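Local coordinates for HTH cro/C1-type domain-containing protein (Pseudomonas aeruginosa PAO1, PDB 7CSW) that probably binds DNA through a helix-turn-helix domain of the Cro/C1 type and assembles as a dimer, at residues A[13-18]-A[68-73]. Numbering follows the deposited sequence.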
# COMPACT_ATOMS: atom_id res chain seq x y z
N GLU A 13 -14.59 -0.18 -6.39
CA GLU A 13 -15.72 0.62 -6.84
C GLU A 13 -15.34 1.48 -8.04
O GLU A 13 -16.13 1.63 -8.98
CB GLU A 13 -16.25 1.49 -5.69
CG GLU A 13 -17.54 2.21 -6.06
CD GLU A 13 -17.98 3.21 -5.01
OE1 GLU A 13 -18.30 4.36 -5.39
OE2 GLU A 13 -18.01 2.85 -3.81
N ILE A 14 -14.14 2.05 -8.02
CA ILE A 14 -13.65 2.80 -9.18
C ILE A 14 -13.47 1.89 -10.38
O ILE A 14 -13.91 2.19 -11.49
CB ILE A 14 -12.34 3.54 -8.84
CG1 ILE A 14 -12.63 4.78 -8.01
CG2 ILE A 14 -11.64 3.98 -10.11
CD1 ILE A 14 -12.71 4.54 -6.55
N LEU A 15 -12.82 0.73 -10.16
CA LEU A 15 -12.64 -0.24 -11.24
C LEU A 15 -13.97 -0.58 -11.89
O LEU A 15 -14.11 -0.51 -13.12
CB LEU A 15 -11.97 -1.51 -10.72
CG LEU A 15 -11.80 -2.64 -11.74
CD1 LEU A 15 -11.16 -2.12 -13.03
CD2 LEU A 15 -10.96 -3.76 -11.16
N ARG A 16 -14.97 -0.92 -11.08
CA ARG A 16 -16.28 -1.28 -11.63
C ARG A 16 -16.96 -0.08 -12.28
O ARG A 16 -17.37 -0.14 -13.44
CB ARG A 16 -17.17 -1.86 -10.53
CG ARG A 16 -18.60 -2.12 -10.94
CD ARG A 16 -19.39 -2.74 -9.80
NE ARG A 16 -19.18 -2.02 -8.54
CZ ARG A 16 -19.91 -0.98 -8.15
NH1 ARG A 16 -20.90 -0.53 -8.90
NH2 ARG A 16 -19.63 -0.39 -6.98
N ASP A 17 -17.07 1.04 -11.55
CA ASP A 17 -17.87 2.16 -12.05
C ASP A 17 -17.14 2.98 -13.11
O ASP A 17 -17.75 3.36 -14.12
CB ASP A 17 -18.32 3.05 -10.90
CG ASP A 17 -19.30 2.35 -9.97
OD1 ASP A 17 -19.78 1.25 -10.33
OD2 ASP A 17 -19.59 2.90 -8.89
N GLU A 18 -15.85 3.25 -12.90
CA GLU A 18 -15.12 4.14 -13.79
C GLU A 18 -14.57 3.44 -15.03
O GLU A 18 -14.23 4.12 -16.01
CB GLU A 18 -13.95 4.80 -13.04
CG GLU A 18 -14.35 5.86 -12.04
CD GLU A 18 -15.34 6.83 -12.62
OE1 GLU A 18 -16.52 6.82 -12.18
OE2 GLU A 18 -14.96 7.60 -13.53
N GLN A 68 0.55 4.15 -10.21
CA GLN A 68 0.50 4.69 -8.86
C GLN A 68 -0.90 5.19 -8.50
O GLN A 68 -1.25 5.21 -7.32
CB GLN A 68 1.54 5.80 -8.70
CG GLN A 68 1.74 6.32 -7.24
CD GLN A 68 2.48 5.35 -6.30
OE1 GLN A 68 3.52 4.78 -6.65
NE2 GLN A 68 1.94 5.17 -5.09
N PHE A 69 -1.71 5.56 -9.50
CA PHE A 69 -3.11 5.90 -9.25
C PHE A 69 -3.81 4.77 -8.50
O PHE A 69 -4.48 5.01 -7.49
CB PHE A 69 -3.82 6.22 -10.57
CG PHE A 69 -5.35 6.20 -10.50
CD1 PHE A 69 -6.05 7.26 -9.93
CD2 PHE A 69 -6.07 5.15 -11.04
CE1 PHE A 69 -7.43 7.25 -9.88
CE2 PHE A 69 -7.46 5.14 -11.00
CZ PHE A 69 -8.14 6.19 -10.42
N TRP A 70 -3.64 3.53 -8.97
CA TRP A 70 -4.25 2.39 -8.28
C TRP A 70 -3.61 2.15 -6.91
O TRP A 70 -4.32 1.86 -5.94
CB TRP A 70 -4.15 1.14 -9.14
CG TRP A 70 -4.94 1.29 -10.41
CD1 TRP A 70 -4.45 1.55 -11.67
CD2 TRP A 70 -6.36 1.26 -10.53
NE1 TRP A 70 -5.49 1.65 -12.57
CE2 TRP A 70 -6.68 1.47 -11.89
CE3 TRP A 70 -7.41 1.05 -9.62
CZ2 TRP A 70 -8.00 1.48 -12.37
CZ3 TRP A 70 -8.71 1.05 -10.09
CH2 TRP A 70 -8.99 1.26 -11.46
N MET A 71 -2.28 2.27 -6.82
CA MET A 71 -1.62 2.14 -5.52
C MET A 71 -2.17 3.15 -4.52
O MET A 71 -2.35 2.82 -3.34
CB MET A 71 -0.10 2.33 -5.68
CG MET A 71 0.63 1.26 -6.52
SD MET A 71 0.52 -0.41 -5.85
CE MET A 71 1.47 -0.26 -4.35
N ASN A 72 -2.44 4.38 -4.96
CA ASN A 72 -2.88 5.42 -4.03
C ASN A 72 -4.32 5.19 -3.57
O ASN A 72 -4.64 5.42 -2.39
CB ASN A 72 -2.73 6.81 -4.68
CG ASN A 72 -1.26 7.22 -4.85
OD1 ASN A 72 -0.37 6.68 -4.18
ND2 ASN A 72 -1.00 8.18 -5.75
N LEU A 73 -5.20 4.78 -4.49
CA LEU A 73 -6.55 4.39 -4.09
C LEU A 73 -6.51 3.33 -3.00
O LEU A 73 -7.21 3.43 -1.98
CB LEU A 73 -7.33 3.86 -5.31
CG LEU A 73 -7.92 4.82 -6.34
CD1 LEU A 73 -8.61 4.03 -7.48
CD2 LEU A 73 -8.89 5.79 -5.70
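The ends of I14 and L73 meet head-on, with CD1 of L73 lying 4.0 Å from I14 CB and its CD2 4.1 Å from I14 CD1. With CG1 beside the backbone N (chi1 -77°), the I14 methyl CG2 is left anti to that N and also reaches the aromatic pair: it sits 4.0 Å from W70 CH2, approaching that ring obliquely, and 4.2 Å from F69 CZ, at the phenyl edge near its plane. I14 and the indole pass alongside each other, running opposite ways, which brings the six-membered ring to the backbone of 13-18, where L15 CA meets the edge at CH2, 4.0 Å away. L15 CB adds a contact of 4.1 Å to the same atom.

These apolar contacts pack the first helix of the helix-turn-helix domain, 11-23, against the start of the long helix 67-93; the axes of the two segments approach to 12.0 Å, their N-to-C directions 126° apart. F19, I51, A56 and L59 also touch W70, whose NE1 makes a weak hydrogen bond to T65 OG1.

Within 68-73, F69 CE2 stands 3.8 Å above the centre of the indole. Q68 NE2 bonds N72 OD1 of its own helix and S75 OG of the second subunit.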